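Local structure of 2-oxo-1,2-dihydroquinoline 8-monooxygenase, oxygenase component (Pseudomonas putida, 1Z02) at residues 45-50 with 435-440; 60-65 with 414-419; 79-84 with 153-158; 108-113 with 117-122; 138-143 with 149-154. The protein is the oxygenase component of a Rieske-type monooxygenase that probably hydroxylates 2-oxo-1,2-dihydroquinoline at carbon 8, using a [2Fe-2S] cluster and a mononuclear iron. All coordinates share one frame; numbering follows the deposited sequence.

Interaction 1. Residues 45-50 with 435-440; sequences YPALFT and PGYKVE
The hydroxyl of Tyr-437 is gripped from two directions: its OH donates to the carbonyl O of Ala-47 at 2.8 Å, and a water donates to the same OH at 2.9 Å. That water also gives a hydrogen bond to Pro-46 O, 2.6 Å away, so one phenol serves two successive carbonyls, reaching Ala-47 O directly and Pro-46 O through the water. The acceptor strand, 43-49, belongs to the Rieske domain and carries a classic beta bulge here: Ala-47 and Leu-48 both face Ile-148 on the neighbouring strand. The loop 435-440 comes from the far C-terminal end of the chain. Its ring reaches in because Tyr-437 CG stands anti to the backbone N (chi1 173°), which brings the phenol's OH end to the strand. Ala-47 O then sits at the ring's edge, in its plane, and accepts the bond on a lone pair, in its own carbonyl plane, with a C=O...OH angle of 122°. Ile-61 of strand 58-63 packs against both Tyr-437 and Ala-47. Beside this buried bond the contact thins toward solvent. Lys-438 bends about its CG-CD bond (chi3 78°) and is drawn to Glu-52, which takes its NZ in a salt bridge, while its aliphatic part passes Leu-48, with CE 4.3 Å from Leu-48 CD2.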
# COMPACT_ATOMS: atom_id res chain seq x y z
N TYR A 45 21.85 -19.25 6.92
CA TYR A 45 20.39 -19.31 7.06
C TYR A 45 19.85 -20.44 6.20
O TYR A 45 20.46 -20.81 5.20
CB TYR A 45 19.72 -18.02 6.56
CG TYR A 45 19.94 -16.80 7.41
CD1 TYR A 45 20.94 -15.88 7.11
CD2 TYR A 45 19.12 -16.54 8.52
CE1 TYR A 45 21.13 -14.75 7.88
CE2 TYR A 45 19.31 -15.41 9.30
CZ TYR A 45 20.32 -14.51 8.98
OH TYR A 45 20.52 -13.39 9.75
N PRO A 46 18.70 -21.01 6.58
CA PRO A 46 18.11 -22.08 5.78
C PRO A 46 17.46 -21.38 4.58
O PRO A 46 16.79 -20.35 4.74
CB PRO A 46 17.10 -22.71 6.74
CG PRO A 46 16.65 -21.54 7.56
CD PRO A 46 17.96 -20.83 7.84
N ALA A 47 17.70 -21.89 3.37
CA ALA A 47 17.13 -21.27 2.18
C ALA A 47 15.92 -22.02 1.64
O ALA A 47 14.88 -21.42 1.35
CB ALA A 47 18.21 -21.17 1.08
N LEU A 48 16.06 -23.33 1.49
CA LEU A 48 14.99 -24.16 0.96
C LEU A 48 15.17 -25.59 1.42
O LEU A 48 16.28 -25.98 1.80
CB LEU A 48 15.02 -24.15 -0.58
CG LEU A 48 14.76 -22.86 -1.36
CD1 LEU A 48 15.20 -23.04 -2.80
CD2 LEU A 48 13.29 -22.51 -1.28
N PHE A 49 14.10 -26.36 1.41
CA PHE A 49 14.19 -27.77 1.75
C PHE A 49 14.73 -28.40 0.47
O PHE A 49 14.51 -27.88 -0.62
CB PHE A 49 12.82 -28.37 2.06
CG PHE A 49 12.30 -28.05 3.44
CD1 PHE A 49 11.15 -27.28 3.60
CD2 PHE A 49 12.95 -28.54 4.57
CE1 PHE A 49 10.66 -26.99 4.87
CE2 PHE A 49 12.47 -28.26 5.86
CZ PHE A 49 11.31 -27.48 6.00
N THR A 50 15.43 -29.51 0.60
CA THR A 50 15.98 -30.18 -0.57
C THR A 50 14.89 -30.47 -1.61
O THR A 50 15.13 -30.33 -2.81
CB THR A 50 16.68 -31.49 -0.14
OG1 THR A 50 17.86 -31.17 0.61
CG2 THR A 50 17.05 -32.33 -1.35
N PRO A 435 2.33 -10.61 0.86
CA PRO A 435 3.78 -10.46 0.77
C PRO A 435 4.34 -11.88 0.87
O PRO A 435 3.80 -12.71 1.61
CB PRO A 435 4.10 -9.62 2.00
CG PRO A 435 2.92 -8.72 2.09
CD PRO A 435 1.77 -9.67 1.84
N GLY A 436 5.41 -12.18 0.14
CA GLY A 436 5.94 -13.53 0.17
C GLY A 436 7.44 -13.74 0.31
O GLY A 436 8.16 -12.86 0.78
N TYR A 437 7.90 -14.91 -0.11
CA TYR A 437 9.31 -15.28 -0.01
C TYR A 437 9.87 -15.85 -1.31
O TYR A 437 10.87 -15.35 -1.84
CB TYR A 437 9.45 -16.29 1.13
CG TYR A 437 10.82 -16.91 1.29
CD1 TYR A 437 11.93 -16.13 1.61
CD2 TYR A 437 11.00 -18.28 1.14
CE1 TYR A 437 13.19 -16.71 1.77
CE2 TYR A 437 12.24 -18.86 1.30
CZ TYR A 437 13.33 -18.08 1.61
OH TYR A 437 14.55 -18.68 1.81
N LYS A 438 9.23 -16.90 -1.82
CA LYS A 438 9.67 -17.53 -3.06
C LYS A 438 9.24 -16.71 -4.27
O LYS A 438 8.06 -16.40 -4.44
CB LYS A 438 9.11 -18.96 -3.15
CG LYS A 438 9.61 -19.85 -2.02
CD LYS A 438 8.89 -21.20 -1.96
CE LYS A 438 9.39 -22.17 -3.01
NZ LYS A 438 8.79 -23.52 -2.80
N VAL A 439 10.21 -16.34 -5.11
CA VAL A 439 9.92 -15.55 -6.30
C VAL A 439 9.05 -16.33 -7.28
O VAL A 439 9.34 -17.48 -7.62
CB VAL A 439 11.22 -15.12 -7.01
CG1 VAL A 439 10.90 -14.32 -8.26
CG2 VAL A 439 12.08 -14.30 -6.07
N GLU A 440 7.97 -15.68 -7.72
CA GLU A 440 7.02 -16.28 -8.66
C GLU A 440 7.66 -16.29 -10.04
O GLU A 440 8.25 -15.29 -10.47
CB GLU A 440 5.73 -15.47 -8.69
CG GLU A 440 4.50 -16.28 -9.06
CD GLU A 440 3.26 -15.43 -9.22
OE1 GLU A 440 2.15 -16.00 -9.30
OE2 GLU A 440 3.40 -14.19 -9.26
O HOH W 1 14.65 -18.80 4.66

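Interaction 2. Residues 60-65 with 414-419; sequences GIQICG and GVAGAV
Gln-62 meets Ala-416 where the edge strand 58-63 of a three-stranded antiparallel sheet in the Rieske domain faces a type II beta turn, Val-415 to Ala-418, in the loop leading to helix 423-430. Along the strand, Gln-62 is the first residue to reach across. Its CG lies anti to the backbone N (chi1 -167°) and the chain stays extended beyond it, carrying the amide group out to the turn, where its CD comes within 3.7 Å of Ala-416 O. The next residue to touch is Gly-65, in the tight connection to strand 66-73. Its positive phi suits a glycine, and its carbonyl meets a methyl of Val-415. On the other side, the turn is closed by Ala-418 N donating to Val-415 O at 3.1 Å, and Gly-417 holds the position whose backbone angles call for glycine. The loop also meets the third subunit: Gly-414 N hydrogen-bonds to Asp-378 of that subunit, and Ala-416 packs on its Asn-374, so this loop links the Rieske domain to a neighbouring subunit of the trimer. Val-415 turns CG1 away from its own carbonyl carbon and leaves CG2 to approach the connection after the strand, 3.8 Å from Gly-65 O.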
# COMPACT_ATOMS: atom_id res chain seq x y z
N GLY A 60 14.25 -18.51 -6.86
CA GLY A 60 14.70 -17.26 -6.26
C GLY A 60 14.05 -17.02 -4.91
O GLY A 60 12.87 -17.34 -4.71
N ILE A 61 14.83 -16.47 -3.98
CA ILE A 61 14.36 -16.15 -2.63
C ILE A 61 14.96 -14.80 -2.22
O ILE A 61 15.63 -14.14 -3.02
CB ILE A 61 14.82 -17.22 -1.59
CG1 ILE A 61 16.35 -17.29 -1.56
CG2 ILE A 61 14.24 -18.56 -1.94
CD1 ILE A 61 16.89 -18.35 -0.61
N GLN A 62 14.70 -14.39 -0.99
CA GLN A 62 15.25 -13.14 -0.48
C GLN A 62 15.50 -13.28 1.02
O GLN A 62 14.59 -13.64 1.77
CB GLN A 62 14.30 -11.96 -0.75
CG GLN A 62 14.97 -10.60 -0.54
CD GLN A 62 14.08 -9.41 -0.83
OE1 GLN A 62 14.57 -8.29 -0.98
NE2 GLN A 62 12.78 -9.62 -0.89
N ILE A 63 16.73 -13.00 1.43
CA ILE A 63 17.14 -13.09 2.83
C ILE A 63 17.97 -11.87 3.21
O ILE A 63 18.89 -11.49 2.48
CB ILE A 63 17.97 -14.38 3.10
CG1 ILE A 63 17.11 -15.62 2.82
CG2 ILE A 63 18.46 -14.38 4.55
CD1 ILE A 63 17.89 -16.92 2.88
N CYS A 64 17.65 -11.25 4.34
CA CYS A 64 18.34 -10.04 4.78
C CYS A 64 18.31 -8.97 3.70
O CYS A 64 19.26 -8.20 3.55
CB CYS A 64 19.79 -10.33 5.18
SG CYS A 64 19.95 -11.24 6.76
N GLY A 65 17.21 -8.93 2.95
CA GLY A 65 17.06 -7.96 1.88
C GLY A 65 17.84 -8.30 0.61
O GLY A 65 17.69 -7.62 -0.41
N GLY A 414 17.41 -0.83 -4.88
CA GLY A 414 17.30 -1.31 -6.25
C GLY A 414 16.90 -2.77 -6.36
O GLY A 414 17.24 -3.45 -7.33
N VAL A 415 16.19 -3.26 -5.34
CA VAL A 415 15.72 -4.64 -5.29
C VAL A 415 14.30 -4.64 -4.71
O VAL A 415 13.82 -3.60 -4.23
CB VAL A 415 16.63 -5.52 -4.40
CG1 VAL A 415 18.03 -5.59 -4.99
CG2 VAL A 415 16.68 -4.95 -2.99
N ALA A 416 13.63 -5.78 -4.75
CA ALA A 416 12.28 -5.87 -4.21
C ALA A 416 12.34 -5.56 -2.72
O ALA A 416 13.28 -5.96 -2.04
CB ALA A 416 11.72 -7.28 -4.42
N GLY A 417 11.34 -4.83 -2.22
CA GLY A 417 11.32 -4.49 -0.81
C GLY A 417 12.05 -3.20 -0.48
O GLY A 417 11.92 -2.67 0.62
N ALA A 418 12.85 -2.69 -1.42
CA ALA A 418 13.58 -1.44 -1.21
C ALA A 418 12.56 -0.32 -1.04
O ALA A 418 12.77 0.62 -0.27
CB ALA A 418 14.48 -1.16 -2.39
N VAL A 419 11.46 -0.42 -1.77
CA VAL A 419 10.36 0.54 -1.71
C VAL A 419 9.12 -0.29 -1.41
O VAL A 419 8.85 -1.27 -2.11
CB VAL A 419 10.19 1.28 -3.05
CG1 VAL A 419 9.03 2.22 -2.96
CG2 VAL A 419 11.46 2.02 -3.39

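Interaction 3. Residues 79-84 with 153-158; sequences ALKDQC and REDDFP. With FES (Fe2/s2 (inorganic) cluster), chain H.
Lys-81 and Asp-155 form a salt bridge at the surface, with NZ 2.9 Å from OD2. The ammonium uses the syn lone pair of that oxygen, on the side facing its twin, and a weak second bond of 3.1 Å joins Lys-81 NZ to Asp-155 OD1, making the grip forked. OD2 also accepts from the hydroxyl of Thr-137, so this oxygen has two donors; the carboxylate is anchored, and its charge probably offset by the lysine. Lys-81 sets CG anti to its N, then bends at chi3 (-69°); its side chain crosses that of Asp-155 at about a right angle. Lys-81 ends strand 76-81 of the Rieske domain, and the chain runs on through an inverse gamma turn centred on Asp-82, whose OD1 bonds to Ser-92, into the cluster-binding loop. There Cys-84 SG binds FE2 of the [2Fe-2S] cluster at 2.4 Å, with Cys-105 as the iron's other protein ligand. Across the contact, Asp-155 rides on a type I turn closed by Phe-157 N donating to Glu-154 O at 3.1 Å.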
# COMPACT_ATOMS: atom_id res chain seq x y z
N ALA A 79 24.41 -20.90 -5.32
CA ALA A 79 23.61 -19.71 -5.01
C ALA A 79 24.36 -18.46 -5.47
O ALA A 79 25.56 -18.33 -5.23
CB ALA A 79 23.34 -19.65 -3.52
N LEU A 80 23.64 -17.55 -6.13
CA LEU A 80 24.18 -16.28 -6.63
C LEU A 80 23.16 -15.19 -6.30
O LEU A 80 22.03 -15.49 -5.87
CB LEU A 80 24.38 -16.32 -8.15
CG LEU A 80 25.44 -17.23 -8.78
CD1 LEU A 80 25.04 -18.68 -8.61
CD2 LEU A 80 25.58 -16.90 -10.27
N LYS A 81 23.54 -13.94 -6.50
CA LYS A 81 22.62 -12.85 -6.23
C LYS A 81 21.62 -12.80 -7.37
O LYS A 81 22.00 -12.78 -8.54
CB LYS A 81 23.34 -11.51 -6.14
CG LYS A 81 22.41 -10.37 -5.76
CD LYS A 81 23.14 -9.04 -5.76
CE LYS A 81 24.16 -8.93 -4.63
NZ LYS A 81 24.81 -7.58 -4.61
N ASP A 82 20.33 -12.79 -7.03
CA ASP A 82 19.26 -12.78 -8.02
C ASP A 82 19.07 -11.38 -8.58
O ASP A 82 18.02 -10.75 -8.41
CB ASP A 82 17.96 -13.27 -7.36
CG ASP A 82 16.92 -13.71 -8.37
OD1 ASP A 82 15.77 -13.94 -7.96
OD2 ASP A 82 17.26 -13.84 -9.58
N GLN A 83 20.10 -10.89 -9.28
CA GLN A 83 20.08 -9.55 -9.86
C GLN A 83 21.09 -9.43 -11.00
O GLN A 83 22.29 -9.47 -10.78
CB GLN A 83 20.41 -8.49 -8.81
CG GLN A 83 20.41 -7.06 -9.35
CD GLN A 83 21.07 -6.07 -8.40
OE1 GLN A 83 22.28 -6.13 -8.15
NE2 GLN A 83 20.27 -5.16 -7.85
N CYS A 84 20.59 -9.28 -12.22
CA CYS A 84 21.46 -9.15 -13.38
C CYS A 84 22.16 -7.80 -13.31
O CYS A 84 21.51 -6.79 -13.00
CB CYS A 84 20.65 -9.25 -14.66
SG CYS A 84 21.68 -9.16 -16.15
N ARG A 153 25.90 -13.15 2.71
CA ARG A 153 26.95 -12.20 3.06
C ARG A 153 26.95 -10.92 2.24
O ARG A 153 26.30 -10.84 1.20
CB ARG A 153 28.31 -12.89 2.88
CG ARG A 153 28.50 -13.45 1.48
CD ARG A 153 29.92 -13.87 1.20
NE ARG A 153 30.05 -14.48 -0.12
CZ ARG A 153 31.19 -14.97 -0.60
NH1 ARG A 153 31.22 -15.51 -1.81
NH2 ARG A 153 32.30 -14.92 0.13
N GLU A 154 27.69 -9.93 2.72
CA GLU A 154 27.82 -8.66 2.01
C GLU A 154 28.72 -8.95 0.82
O GLU A 154 29.52 -9.89 0.84
CB GLU A 154 28.49 -7.61 2.90
CG GLU A 154 27.93 -7.47 4.30
CD GLU A 154 28.72 -6.50 5.14
OE1 GLU A 154 28.50 -5.28 5.03
OE2 GLU A 154 29.59 -6.97 5.90
N ASP A 155 28.61 -8.12 -0.22
CA ASP A 155 29.40 -8.28 -1.44
C ASP A 155 30.90 -8.41 -1.21
O ASP A 155 31.58 -9.13 -1.94
CB ASP A 155 29.15 -7.10 -2.38
CG ASP A 155 27.74 -7.08 -2.93
OD1 ASP A 155 27.37 -6.08 -3.56
OD2 ASP A 155 26.99 -8.06 -2.75
N ASP A 156 31.41 -7.72 -0.20
CA ASP A 156 32.85 -7.74 0.07
C ASP A 156 33.36 -8.70 1.16
O ASP A 156 34.55 -8.66 1.50
CB ASP A 156 33.33 -6.32 0.38
CG ASP A 156 32.64 -5.71 1.60
OD1 ASP A 156 32.95 -4.54 1.93
OD2 ASP A 156 31.80 -6.40 2.22
N PHE A 157 32.50 -9.56 1.69
CA PHE A 157 32.94 -10.51 2.71
C PHE A 157 33.80 -11.59 2.03
O PHE A 157 33.32 -12.33 1.18
CB PHE A 157 31.72 -11.15 3.39
CG PHE A 157 32.05 -11.87 4.68
CD1 PHE A 157 32.10 -11.18 5.89
CD2 PHE A 157 32.33 -13.23 4.67
CE1 PHE A 157 32.42 -11.84 7.08
CE2 PHE A 157 32.65 -13.90 5.86
CZ PHE A 157 32.69 -13.20 7.06
N PRO A 158 35.09 -11.68 2.42
CA PRO A 158 36.04 -12.66 1.85
C PRO A 158 35.65 -14.12 1.97
O PRO A 158 35.18 -14.56 3.01
CB PRO A 158 37.33 -12.39 2.62
CG PRO A 158 37.18 -11.01 3.13
CD PRO A 158 35.72 -10.93 3.51
FE1 FES H . 19.99 -7.35 -19.84
FE2 FES H . 19.90 -9.04 -17.82
S1 FES H . 20.97 -9.28 -19.68
S2 FES H . 18.80 -7.13 -17.93

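Interaction 4. Residues 108-113 with 117-122; sequences HGFTFD and GKLVTI. With FES (Fe2/s2 (inorganic) cluster), chain H.
Phe-110 and Ile-122 are a non-hydrogen-bonded pair whose side chains lie side by side, and the CD1 methyl of Ile-122 sits over one face of the phenyl ring in a CH-pi contact, 3.9 Å from the centroid and displaced toward the rim. Leu-119 adds its CD1, 3.8 Å from Phe-110 CD2, and the same methyl touches CE2 of Phe-112, so one methyl meets both aromatic rings. Phe-110 CD1 also lies 3.4 Å from S1 of the [2Fe-2S] cluster, while His-108 ND1 binds FE1 at 2.4 Å, sharing that iron with His-86. On the opposite side of the sheet, Thr-111 lies alongside Thr-121. Its OG1 donates to Gly-109 O at 2.8 Å from above the carbonyl plane, tying the strand to the loop that carries the histidine. Backbone bonds hold the two strands together: Thr-111 N donates to Thr-121 O, Val-120 N to Thr-111 O, and the hairpin closes with Asp-113 N on Lys-118 O (2.9 Å) and Gly-117 N on Asp-113 O (2.7 Å). Between Thr-111 and Phe-112 the register slips by one residue in a beta bulge. Further out, Asp-218 of the third subunit accepts from His-108 NE2, and Asn-277 of that subunit pairs with Thr-121 OG1. Cys-84 with His-86 and Cys-105 with His-108 make the C-X-H and C-X2-H loops of a Rieske site, and this hairpin follows the second.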
# COMPACT_ATOMS: atom_id res chain seq x y z
N HIS A 108 18.64 -10.08 -21.91
CA HIS A 108 19.63 -9.94 -22.98
C HIS A 108 20.71 -11.02 -22.97
O HIS A 108 21.63 -10.99 -23.78
CB HIS A 108 20.31 -8.58 -22.91
CG HIS A 108 19.36 -7.42 -23.00
ND1 HIS A 108 18.87 -6.78 -21.88
CD2 HIS A 108 18.81 -6.81 -24.06
CE1 HIS A 108 18.05 -5.81 -22.26
NE2 HIS A 108 17.99 -5.81 -23.58
N GLY A 109 20.62 -11.96 -22.03
CA GLY A 109 21.60 -13.03 -22.01
C GLY A 109 22.90 -12.88 -21.26
O GLY A 109 23.83 -13.66 -21.52
N PHE A 110 22.99 -11.91 -20.35
CA PHE A 110 24.20 -11.77 -19.55
C PHE A 110 24.29 -13.13 -18.88
O PHE A 110 23.31 -13.62 -18.32
CB PHE A 110 24.04 -10.67 -18.51
CG PHE A 110 24.59 -9.32 -18.93
CD1 PHE A 110 24.26 -8.77 -20.17
CD2 PHE A 110 25.44 -8.61 -18.08
CE1 PHE A 110 24.77 -7.52 -20.56
CE2 PHE A 110 25.95 -7.36 -18.45
CZ PHE A 110 25.62 -6.81 -19.69
N THR A 111 25.46 -13.76 -18.96
CA THR A 111 25.62 -15.10 -18.40
C THR A 111 26.67 -15.17 -17.31
O THR A 111 27.77 -14.62 -17.45
CB THR A 111 25.96 -16.10 -19.52
OG1 THR A 111 24.98 -16.00 -20.56
CG2 THR A 111 25.96 -17.51 -18.98
N PHE A 112 26.33 -15.85 -16.22
CA PHE A 112 27.24 -15.94 -15.08
C PHE A 112 27.64 -17.35 -14.70
O PHE A 112 26.86 -18.30 -14.84
CB PHE A 112 26.63 -15.23 -13.87
CG PHE A 112 26.07 -13.88 -14.18
CD1 PHE A 112 24.75 -13.74 -14.58
CD2 PHE A 112 26.88 -12.76 -14.15
CE1 PHE A 112 24.24 -12.49 -14.94
CE2 PHE A 112 26.39 -11.51 -14.50
CZ PHE A 112 25.07 -11.37 -14.90
N ASP A 113 28.88 -17.48 -14.23
CA ASP A 113 29.41 -18.77 -13.81
C ASP A 113 28.84 -19.11 -12.43
O ASP A 113 28.95 -18.31 -11.50
CB ASP A 113 30.93 -18.71 -13.74
CG ASP A 113 31.54 -20.04 -13.42
OD1 ASP A 113 31.23 -21.01 -14.07
OD2 ASP A 113 32.34 -20.16 -12.52
N GLY A 117 30.58 -16.70 -10.14
CA GLY A 117 29.67 -15.60 -10.36
C GLY A 117 30.13 -14.66 -11.46
O GLY A 117 29.42 -13.73 -11.82
N LYS A 118 31.32 -14.91 -12.01
CA LYS A 118 31.88 -14.06 -13.06
C LYS A 118 31.02 -14.01 -14.33
O LYS A 118 30.38 -14.99 -14.71
CB LYS A 118 33.28 -14.53 -13.45
CG LYS A 118 33.96 -13.63 -14.50
CD LYS A 118 35.32 -14.14 -14.91
CE LYS A 118 35.23 -15.38 -15.79
NZ LYS A 118 36.57 -15.81 -16.29
N LEU A 119 31.02 -12.84 -14.97
CA LEU A 119 30.30 -12.64 -16.22
C LEU A 119 31.15 -13.34 -17.27
O LEU A 119 32.19 -12.83 -17.68
CB LEU A 119 30.19 -11.14 -16.55
CG LEU A 119 29.51 -10.76 -17.87
CD1 LEU A 119 28.10 -11.31 -17.88
CD2 LEU A 119 29.50 -9.25 -18.04
N VAL A 120 30.72 -14.53 -17.69
CA VAL A 120 31.49 -15.29 -18.67
C VAL A 120 31.19 -14.98 -20.13
O VAL A 120 31.98 -15.29 -21.01
CB VAL A 120 31.32 -16.80 -18.44
CG1 VAL A 120 31.78 -17.16 -17.03
CG2 VAL A 120 29.87 -17.21 -18.63
N THR A 121 30.05 -14.35 -20.38
CA THR A 121 29.68 -13.99 -21.75
C THR A 121 28.33 -13.31 -21.75
O THR A 121 27.67 -13.23 -20.71
CB THR A 121 29.60 -15.25 -22.65
OG1 THR A 121 29.49 -14.86 -24.03
CG2 THR A 121 28.40 -16.10 -22.26
N ILE A 122 27.93 -12.80 -22.91
CA ILE A 122 26.62 -12.16 -23.09
C ILE A 122 26.08 -12.77 -24.39
O ILE A 122 26.63 -12.53 -25.46
CB ILE A 122 26.73 -10.62 -23.25
CG1 ILE A 122 27.35 -10.00 -22.00
CG2 ILE A 122 25.34 -10.02 -23.46
CD1 ILE A 122 27.72 -8.56 -22.17
FE1 FES H . 19.99 -7.35 -19.84
FE2 FES H . 19.90 -9.04 -17.82
S1 FES H . 20.97 -9.28 -19.68
S2 FES H . 18.80 -7.13 -17.93

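Interaction 5. Residues 138-143 with 149-154; sequences TYPVHE and FVFVRE
Arg-153 clasps the carbonyl of Thr-138 side-on, NH1 at 2.8 Å and NE at 3.0 Å both reaching Thr-138 O within the guanidinium plane. Its CG sits between the backbone N and the carbonyl carbon (chi1 55°), and from there the chain runs extended to NE, carrying the flat group back beside Thr-138. Pro-140 CD lies over one guanidinium face, toward its rim, 3.8 Å from Arg-153 NE, while Asp-159 holds NH2 in a salt bridge. These residues flank an antiparallel beta hairpin, strands 141-144 and 147-152, in which His-142 and Phe-149 form a hydrogen-bonded pair and Phe-151 N donates to Pro-140 O at 2.8 Å. Tyr-139 turns CG away from its own carbonyl carbon (chi1 -58°), which lays the ring along the end of strand 147-152 and the residue after it, with Phe-151 O and Arg-153 O at its edge, in plane. A water accepts a hydrogen bond from Tyr-139 OH at 2.9 Å and donates to Arg-153 O. Nearer the backbone, Tyr-139 CB rests 3.5 Å from Val-150 CG1. Phe-149 keeps its ring edge-on to a carbonyl, with CD1 3.5 Å from His-142 O.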
# COMPACT_ATOMS: atom_id res chain seq x y z
N THR A 138 28.50 -14.41 -5.04
CA THR A 138 28.24 -15.83 -4.83
C THR A 138 27.96 -16.04 -3.36
O THR A 138 28.50 -15.34 -2.51
CB THR A 138 29.46 -16.73 -5.19
OG1 THR A 138 30.55 -16.43 -4.32
CG2 THR A 138 29.88 -16.53 -6.64
N TYR A 139 27.11 -17.01 -3.04
CA TYR A 139 26.79 -17.30 -1.65
C TYR A 139 27.08 -18.77 -1.35
O TYR A 139 26.52 -19.67 -1.98
CB TYR A 139 25.33 -16.97 -1.35
CG TYR A 139 25.00 -15.53 -1.65
CD1 TYR A 139 24.43 -15.16 -2.87
CD2 TYR A 139 25.34 -14.53 -0.75
CE1 TYR A 139 24.22 -13.83 -3.18
CE2 TYR A 139 25.14 -13.19 -1.06
CZ TYR A 139 24.58 -12.85 -2.27
OH TYR A 139 24.38 -11.52 -2.58
N PRO A 140 27.97 -19.03 -0.39
CA PRO A 140 28.32 -20.41 -0.03
C PRO A 140 27.09 -21.23 0.34
O PRO A 140 26.24 -20.75 1.08
CB PRO A 140 29.27 -20.24 1.15
CG PRO A 140 29.92 -18.94 0.88
CD PRO A 140 28.77 -18.07 0.40
N VAL A 141 27.02 -22.45 -0.16
CA VAL A 141 25.90 -23.33 0.13
C VAL A 141 26.36 -24.57 0.86
O VAL A 141 27.40 -25.15 0.55
CB VAL A 141 25.19 -23.79 -1.16
CG1 VAL A 141 24.10 -24.80 -0.83
CG2 VAL A 141 24.59 -22.58 -1.87
N HIS A 142 25.56 -24.99 1.83
CA HIS A 142 25.84 -26.20 2.58
C HIS A 142 24.52 -26.95 2.75
O HIS A 142 23.69 -26.60 3.59
CB HIS A 142 26.44 -25.86 3.94
CG HIS A 142 26.87 -27.07 4.72
ND1 HIS A 142 27.86 -27.04 5.66
CD2 HIS A 142 26.43 -28.35 4.69
CE1 HIS A 142 28.02 -28.25 6.18
NE2 HIS A 142 27.16 -29.06 5.60
N GLU A 143 24.35 -27.99 1.94
CA GLU A 143 23.14 -28.81 1.98
C GLU A 143 23.40 -30.06 2.82
O GLU A 143 24.43 -30.73 2.65
CB GLU A 143 22.75 -29.21 0.55
CG GLU A 143 21.44 -29.99 0.46
CD GLU A 143 21.06 -30.31 -0.96
OE1 GLU A 143 19.91 -30.71 -1.21
OE2 GLU A 143 21.93 -30.16 -1.84
N PHE A 149 21.29 -24.83 3.32
CA PHE A 149 21.67 -23.60 4.01
C PHE A 149 22.53 -22.73 3.10
O PHE A 149 23.33 -23.24 2.30
CB PHE A 149 22.46 -23.88 5.30
CG PHE A 149 21.68 -24.63 6.34
CD1 PHE A 149 21.63 -26.03 6.33
CD2 PHE A 149 20.99 -23.94 7.33
CE1 PHE A 149 20.90 -26.72 7.31
CE2 PHE A 149 20.27 -24.62 8.30
CZ PHE A 149 20.22 -26.02 8.29
N VAL A 150 22.35 -21.42 3.20
CA VAL A 150 23.11 -20.48 2.38
C VAL A 150 23.74 -19.46 3.31
O VAL A 150 23.13 -19.04 4.29
CB VAL A 150 22.21 -19.74 1.36
CG1 VAL A 150 23.03 -18.75 0.56
CG2 VAL A 150 21.56 -20.73 0.42
N PHE A 151 24.98 -19.08 3.01
CA PHE A 151 25.68 -18.08 3.80
C PHE A 151 25.42 -16.73 3.14
O PHE A 151 26.09 -16.37 2.16
CB PHE A 151 27.19 -18.37 3.82
CG PHE A 151 27.96 -17.47 4.74
CD1 PHE A 151 27.84 -17.61 6.12
CD2 PHE A 151 28.80 -16.48 4.24
CE1 PHE A 151 28.53 -16.76 6.99
CE2 PHE A 151 29.49 -15.62 5.10
CZ PHE A 151 29.36 -15.76 6.48
N VAL A 152 24.45 -15.99 3.68
CA VAL A 152 24.08 -14.69 3.15
C VAL A 152 25.09 -13.66 3.64
O VAL A 152 25.15 -13.33 4.83
CB VAL A 152 22.66 -14.29 3.60
CG1 VAL A 152 22.20 -13.02 2.86
CG2 VAL A 152 21.70 -15.44 3.34
N ARG A 153 25.90 -13.15 2.71
CA ARG A 153 26.95 -12.20 3.06
C ARG A 153 26.95 -10.92 2.24
O ARG A 153 26.30 -10.84 1.20
CB ARG A 153 28.31 -12.89 2.88
CG ARG A 153 28.50 -13.45 1.48
CD ARG A 153 29.92 -13.87 1.20
NE ARG A 153 30.05 -14.48 -0.12
CZ ARG A 153 31.19 -14.97 -0.60
NH1 ARG A 153 31.22 -15.51 -1.81
NH2 ARG A 153 32.30 -14.92 0.13
N GLU A 154 27.69 -9.93 2.72
CA GLU A 154 27.82 -8.66 2.01
C GLU A 154 28.72 -8.95 0.82
O GLU A 154 29.52 -9.89 0.84
CB GLU A 154 28.49 -7.61 2.90
CG GLU A 154 27.93 -7.47 4.30
CD GLU A 154 28.72 -6.50 5.14
OE1 GLU A 154 28.50 -5.28 5.03
OE2 GLU A 154 29.59 -6.97 5.90
O HOH W 2 25.47 -9.52 -0.86

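How the interactions relate
From the N terminus, strand 43-49 opens the longest loop, which interaction 1 closes only at the C-terminal tail. Interaction 2 nests inside it, joining strand 58-63 to the loop before helix 423-430, and interaction 3 nests inside that, from strand 76-81 to the segment after strand 147-152. Interaction 4 is a short hairpin enclosed by interaction 3 and shares its cluster, where Cys-84 packs on Phe-110. Interaction 5 follows interaction 4 in series and ends on the same segment as interaction 3, with Arg-153 and Glu-154 in common; both hairpins lie inside the loops of interactions 1 and 2. Tyr-45 and Val-150 join interactions 1 and 5 in one sheet, while Val-439 and Gly-60 bond interactions 1 and 2.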